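Local coordinates for protein MerB2 (Bacillus megaterium, PDB 5C17) that probably cleaves the carbon-mercury bond of organomercurials, as an alkylmercury lyase of the MerB family, and holds the mercury(II) ion between two cysteines, at residues L82-T87 against R96-W101; D116-S121 against E131-N136. All coordinates share one frame; numbering follows the deposited sequence.

Contact 1: residues L82-T87 against R96-W101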
loop_
_atom_site.group_PDB
_atom_site.type_symbol
_atom_site.label_atom_id
_atom_site.label_comp_id
_atom_site.label_asym_id
_atom_site.label_seq_id
_atom_site.Cartn_x
_atom_site.Cartn_y
_atom_site.Cartn_z
ATOM N N LEU A 82 -1.366 4.002 0.632
ATOM C CA LEU A 82 -2.415 4.890 0.165
ATOM C C LEU A 82 -1.830 6.291 -0.069
ATOM O O LEU A 82 -1.083 6.788 0.761
ATOM C CB LEU A 82 -3.507 4.963 1.230
ATOM C CG LEU A 82 -4.753 5.776 0.890
ATOM C CD1 LEU A 82 -5.511 5.183 -0.289
ATOM C CD2 LEU A 82 -5.657 5.881 2.121
ATOM N N SER A 83 -2.217 6.932 -1.168
ATOM C CA SER A 83 -1.608 8.191 -1.586
ATOM C C SER A 83 -2.631 9.164 -2.160
ATOM O O SER A 83 -3.511 8.783 -2.932
ATOM C CB SER A 83 -0.563 7.894 -2.676
ATOM O OG SER A 83 0.066 9.070 -3.136
ATOM N N ILE A 84 -2.485 10.441 -1.804
ATOM C CA ILE A 84 -3.286 11.445 -2.487
ATOM C C ILE A 84 -2.612 11.883 -3.786
ATOM O O ILE A 84 -3.294 12.366 -4.684
ATOM C CB ILE A 84 -3.660 12.655 -1.589
ATOM C CG1 ILE A 84 -2.420 13.432 -1.136
ATOM C CG2 ILE A 84 -4.443 12.168 -0.400
ATOM C CD1 ILE A 84 -2.747 14.726 -0.406
ATOM N N ILE A 85 -1.298 11.697 -3.906
ATOM C CA ILE A 85 -0.586 12.099 -5.119
ATOM C C ILE A 85 -0.466 10.925 -6.093
ATOM O O ILE A 85 -0.472 9.760 -5.675
ATOM C CB ILE A 85 0.791 12.737 -4.809
ATOM C CG1 ILE A 85 1.696 11.771 -4.050
ATOM C CG2 ILE A 85 0.596 14.052 -4.038
ATOM C CD1 ILE A 85 3.169 12.238 -3.956
ATOM N N PRO A 86 -0.393 11.213 -7.400
ATOM C CA PRO A 86 -0.508 10.153 -8.410
ATOM C C PRO A 86 0.556 9.069 -8.367
ATOM O O PRO A 86 1.722 9.284 -8.040
ATOM C CB PRO A 86 -0.414 10.907 -9.740
ATOM C CG PRO A 86 -0.838 12.274 -9.417
ATOM C CD PRO A 86 -0.346 12.544 -8.028
ATOM N N THR A 87 0.090 7.875 -8.720
ATOM C CA THR A 87 0.937 6.738 -9.021
ATOM C C THR A 87 0.302 6.065 -10.238
ATOM O O THR A 87 -0.731 6.498 -10.734
ATOM C CB THR A 87 0.987 5.729 -7.878
ATOM O OG1 THR A 87 -0.271 5.055 -7.816
ATOM C CG2 THR A 87 1.291 6.405 -6.543
ATOM N N ARG A 96 -13.887 9.377 -3.892
ATOM C CA ARG A 96 -12.748 10.162 -4.357
ATOM C C ARG A 96 -11.707 9.328 -5.081
ATOM O O ARG A 96 -11.630 8.102 -4.936
ATOM C CB ARG A 96 -12.089 10.915 -3.213
ATOM C CG ARG A 96 -11.807 10.082 -2.010
ATOM C CD ARG A 96 -11.071 10.892 -0.933
ATOM N NE ARG A 96 -11.687 12.185 -0.661
ATOM C CZ ARG A 96 -12.641 12.397 0.241
ATOM N NH1 ARG A 96 -13.123 13.621 0.403
ATOM N NH2 ARG A 96 -13.125 11.400 0.973
ATOM N N THR A 97 -10.907 10.022 -5.869
ATOM C CA THR A 97 -9.835 9.399 -6.611
ATOM C C THR A 97 -8.545 9.510 -5.828
ATOM O O THR A 97 -8.010 10.598 -5.626
ATOM C CB THR A 97 -9.642 10.066 -7.962
ATOM O OG1 THR A 97 -10.864 9.980 -8.699
ATOM C CG2 THR A 97 -8.546 9.365 -8.722
ATOM N N LEU A 98 -8.062 8.370 -5.380
ATOM C CA LEU A 98 -6.805 8.260 -4.669
ATOM C C LEU A 98 -5.883 7.334 -5.458
ATOM O O LEU A 98 -6.208 6.913 -6.570
ATOM C CB LEU A 98 -7.053 7.752 -3.240
ATOM C CG LEU A 98 -7.899 8.676 -2.348
ATOM C CD1 LEU A 98 -8.354 7.980 -1.077
ATOM C CD2 LEU A 98 -7.109 9.917 -1.975
ATOM N N PHE A 99 -4.727 7.032 -4.885
ATOM C CA PHE A 99 -3.735 6.216 -5.568
ATOM C C PHE A 99 -3.124 5.236 -4.594
ATOM O O PHE A 99 -3.205 5.422 -3.382
ATOM C CB PHE A 99 -2.661 7.112 -6.182
ATOM C CG PHE A 99 -3.210 8.102 -7.151
ATOM C CD1 PHE A 99 -3.635 9.347 -6.717
ATOM C CD2 PHE A 99 -3.328 7.787 -8.501
ATOM C CE1 PHE A 99 -4.165 10.263 -7.618
ATOM C CE2 PHE A 99 -3.850 8.712 -9.400
ATOM C CZ PHE A 99 -4.265 9.950 -8.947
ATOM N N ALA A 100 -2.547 4.166 -5.140
ATOM C CA ALA A 100 -1.898 3.162 -4.315
ATOM C C ALA A 100 -0.442 2.990 -4.720
ATOM O O ALA A 100 -0.091 3.124 -5.904
ATOM C CB ALA A 100 -2.617 1.830 -4.429
ATOM N N TRP A 101 0.403 2.636 -3.754
ATOM C CA TRP A 101 1.833 2.490 -4.022
ATOM C C TRP A 101 2.177 1.269 -4.881
ATOM O O TRP A 101 3.224 1.263 -5.514
ATOM C CB TRP A 101 2.626 2.421 -2.729
ATOM C CG TRP A 101 2.631 3.699 -1.948
ATOM C CD1 TRP A 101 2.225 4.928 -2.370
ATOM C CD2 TRP A 101 3.072 3.862 -0.604
ATOM N NE1 TRP A 101 2.380 5.854 -1.362
ATOM C CE2 TRP A 101 2.911 5.225 -0.270
ATOM C CE3 TRP A 101 3.610 2.999 0.350
ATOM C CZ2 TRP A 101 3.231 5.717 0.983
ATOM C CZ3 TRP A 101 3.937 3.495 1.591
ATOM C CH2 TRP A 101 3.751 4.841 1.896
HETATM O O HOH W 1 2.529 8.716 -1.791
HETATM O O HOH W 2 -6.126 12.352 -4.768
#

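Contact 2: residues D116-S121 against E131-N136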
loop_
_atom_site.group_PDB
_atom_site.type_symbol
_atom_site.label_atom_id
_atom_site.label_comp_id
_atom_site.label_asym_id
_atom_site.label_seq_id
_atom_site.Cartn_x
_atom_site.Cartn_y
_atom_site.Cartn_z
ATOM N N ASP A 116 -15.845 -0.487 -1.316
ATOM C CA ASP A 116 -15.773 -0.871 -2.713
ATOM C C ASP A 116 -14.716 -0.012 -3.414
ATOM O O ASP A 116 -14.503 1.147 -3.047
ATOM C CB ASP A 116 -17.109 -0.645 -3.420
ATOM C CG ASP A 116 -18.179 -1.637 -3.013
ATOM O OD1 ASP A 116 -17.902 -2.540 -2.205
ATOM O OD2 ASP A 116 -19.297 -1.512 -3.544
ATOM N N VAL A 117 -14.069 -0.569 -4.427
ATOM C CA VAL A 117 -13.093 0.194 -5.183
ATOM C C VAL A 117 -13.192 -0.093 -6.669
ATOM O O VAL A 117 -13.665 -1.153 -7.084
ATOM C CB VAL A 117 -11.643 -0.072 -4.709
ATOM C CG1 VAL A 117 -11.468 0.349 -3.259
ATOM C CG2 VAL A 117 -11.260 -1.533 -4.894
ATOM N N ASP A 118 -12.757 0.888 -7.454
ATOM C CA ASP A 118 -12.489 0.715 -8.876
ATOM C C ASP A 118 -11.002 1.000 -9.010
ATOM O O ASP A 118 -10.538 2.071 -8.632
ATOM C CB ASP A 118 -13.248 1.703 -9.764
ATOM C CG ASP A 118 -14.765 1.545 -9.709
ATOM O OD1 ASP A 118 -15.286 0.596 -9.101
ATOM O OD2 ASP A 118 -15.447 2.382 -10.328
ATOM N N ILE A 119 -10.282 0.066 -9.604
ATOM C CA ILE A 119 -8.837 0.133 -9.758
ATOM C C ILE A 119 -8.483 0.218 -11.229
ATOM O O ILE A 119 -9.000 -0.561 -12.033
ATOM C CB ILE A 119 -8.163 -1.158 -9.178
ATOM C CG1 ILE A 119 -8.484 -1.298 -7.688
ATOM C CG2 ILE A 119 -6.644 -1.180 -9.447
ATOM C CD1 ILE A 119 -8.335 -2.703 -7.167
ATOM N N HIS A 120 -7.581 1.141 -11.553
ATOM C CA HIS A 120 -6.988 1.208 -12.884
ATOM C C HIS A 120 -5.479 1.182 -12.728
ATOM O O HIS A 120 -4.917 1.948 -11.945
ATOM C CB HIS A 120 -7.431 2.465 -13.642
ATOM C CG HIS A 120 -7.026 2.475 -15.085
ATOM N ND1 HIS A 120 -5.737 2.728 -15.495
ATOM C CD2 HIS A 120 -7.742 2.259 -16.216
ATOM C CE1 HIS A 120 -5.672 2.664 -16.815
ATOM N NE2 HIS A 120 -6.878 2.386 -17.278
ATOM N N SER A 121 -4.844 0.289 -13.478
ATOM C CA SER A 121 -3.401 0.135 -13.408
ATOM C C SER A 121 -2.858 -0.286 -14.762
ATOM O O SER A 121 -3.548 -0.134 -15.771
ATOM C CB SER A 121 -3.029 -0.856 -12.306
ATOM O OG SER A 121 -1.634 -0.879 -12.059
ATOM N N GLU A 131 -7.979 -3.198 -15.316
ATOM C CA GLU A 131 -9.121 -2.695 -14.561
ATOM C C GLU A 131 -9.652 -3.801 -13.668
ATOM O O GLU A 131 -9.870 -4.925 -14.122
ATOM C CB GLU A 131 -10.221 -2.197 -15.494
ATOM C CG GLU A 131 -9.757 -1.018 -16.334
ATOM C CD GLU A 131 -10.902 -0.220 -16.939
ATOM O OE1 GLU A 131 -10.666 0.944 -17.319
ATOM O OE2 GLU A 131 -12.032 -0.747 -17.038
ATOM N N VAL A 132 -9.842 -3.475 -12.400
ATOM C CA VAL A 132 -10.366 -4.406 -11.415
ATOM C C VAL A 132 -11.381 -3.650 -10.581
ATOM O O VAL A 132 -11.124 -2.515 -10.187
ATOM C CB VAL A 132 -9.267 -4.952 -10.479
ATOM C CG1 VAL A 132 -9.859 -5.909 -9.471
ATOM C CG2 VAL A 132 -8.175 -5.653 -11.286
ATOM N N THR A 133 -12.527 -4.256 -10.301
ATOM C CA THR A 133 -13.450 -3.664 -9.341
ATOM C C THR A 133 -13.795 -4.678 -8.262
ATOM O O THR A 133 -13.768 -5.898 -8.483
ATOM C CB THR A 133 -14.746 -3.121 -9.980
ATOM O OG1 THR A 133 -15.487 -4.197 -10.536
ATOM C CG2 THR A 133 -14.440 -2.105 -11.077
ATOM N N VAL A 134 -14.102 -4.143 -7.087
ATOM C CA VAL A 134 -14.471 -4.948 -5.938
ATOM C C VAL A 134 -15.797 -4.424 -5.407
ATOM O O VAL A 134 -15.956 -3.213 -5.227
ATOM C CB VAL A 134 -13.400 -4.874 -4.837
ATOM C CG1 VAL A 134 -13.770 -5.784 -3.672
ATOM C CG2 VAL A 134 -12.013 -5.252 -5.385
ATOM N N ARG A 135 -16.737 -5.340 -5.180
ATOM C CA ARG A 135 -18.068 -5.002 -4.698
ATOM C C ARG A 135 -18.408 -5.938 -3.526
ATOM O O ARG A 135 -18.474 -7.165 -3.690
ATOM C CB ARG A 135 -19.094 -5.154 -5.826
ATOM C CG ARG A 135 -18.877 -4.265 -7.043
ATOM C CD ARG A 135 -19.156 -2.815 -6.733
ATOM N NE ARG A 135 -18.957 -1.940 -7.887
ATOM C CZ ARG A 135 -17.846 -1.252 -8.139
ATOM N NH1 ARG A 135 -16.798 -1.337 -7.329
ATOM N NH2 ARG A 135 -17.777 -0.480 -9.219
ATOM N N ASN A 136 -18.601 -5.360 -2.342
ATOM C CA ASN A 136 -18.866 -6.139 -1.123
ATOM C C ASN A 136 -17.860 -7.257 -0.902
ATOM O O ASN A 136 -18.210 -8.370 -0.526
ATOM C CB ASN A 136 -20.290 -6.705 -1.136
ATOM C CG ASN A 136 -21.310 -5.652 -0.863
ATOM O OD1 ASN A 136 -20.954 -4.531 -0.510
ATOM N ND2 ASN A 136 -22.586 -5.993 -1.006
HETATM O O HOH W 3 -19.346 -2.521 0.251
HETATM O O HOH W 4 -21.340 -2.966 -3.039
#

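Contact 1: residues L82-T87 against R96-W101
Leu82 meets the second strand through one methyl: its CD1 lies 4.1 Å from CD1 of Leu98, the two side chains meeting at a slant. Leu82 lies on the face of the sheet shared with Ala100, where helices 22-34 and 103-113 also pack on it, and with CG anti to the backbone N (chi1 -176°) its CD1 comes nearer to Leu98. Ser83 pairs with Phe99 as an antiparallel hydrogen-bonded pair; its N donates to Phe99 O at 2.9 Å, and Phe99 N returns a bond to Ser83 O. On the other face, Ser83 OG donates to Ile85 O, so the hydroxyl ties down the bend that follows the strand, and a water links the same OG to Trp101 NE1. Ile84 leaves the pairing, but its carbonyl reaches Thr97 O through a second water. Pro86 lies over one face of the Phe99 ring: its CA stands 3.4 Å from the centroid of that ring, only 4° off the normal, a CH-pi contact, and its CB sits 4.0 Å from Phe99 CZ. Were Phe99 an alanine, the CA-H of Pro86 would probably lose the ring face it rests on, leaving a gap beneath the turn. Thr87 closes the loop, its OG1 donating to Ala100 O over 2.7 Å; that carbonyl also accepts from the side chain of Asn89. The chain of residues 82-87 thus pairs briefly and then curls over the Phe99 side of its neighbour. Strands 82-83 and 96-100 are neighbouring antiparallel strands of the sheet, joined through the hydrogen-bonded Ser83-Phe99 pair, with strand 89-93 on the other side of 96-100 and the mercury site beside Trp101.

Contact 2: residues D116-S121 against E131-N136
Asp118 and Arg135 form the salt bridge of this hairpin. Both terminal nitrogens of the guanidinium converge end-on on one oxygen: Arg135 NH2 reaches Asp118 OD1 at 2.7 Å on its syn lone pair, and NH1 reaches the same atom at 3.0 Å, with carboxylate and guanidinium planes 28° apart. A bend at chi2 (-70°) folds the arginine back over its own strand, where NH1 donates to Val134 O from above the carbonyl plane; it also donates weakly across to Val117 O. Farther along, Asp116 OD1 accepts from Asn136 N at 2.9 Å, and in the modelled conformer of Asn136 a water joins Asp116 OD1 to Asn136 OD1. Backbone bonds keep the register: Ile119 and Val132 exchange a pair, Val134 N donates to Val117 O at 3.0 Å, and the return bond from Val117 N is weak. Apolar contacts occupy the face under helix 103-113, with Ile119 CD1 4.1 Å from Val132 CB. The hairpin is therefore two-sided: one face apolar, with Val117, Ile119, Val132 and Val134; the other polar, with Asp118, His120, Glu131 and Thr133. There the bonds from NH1 and NH2 probably hold the guanidinium in place, the two hydrogens of NH1 serving three oxygens.

In the fold
Contacts 1 and 2 belong to one antiparallel sheet and follow each other along the chain. Strand 89-93 lies between them, pairing with 96-100 on one side and with 117-122 on the other; Ile91 touches Leu82 and Leu98 of contact 1 and Ile119 of contact 2. Helix 103-113 packs on both. Their centres are about 14 Å apart, and their nearest atoms about 6 Å. Contact 1 is the nearer to the bound mercury, which Cys102 and Cys165 hold: the Trp101 side chain is about 5 Å from the ion and about 7 Å from the bound dimercaptobutanediol, whereas that of Ile119 in contact 2 is about 13 Å from each.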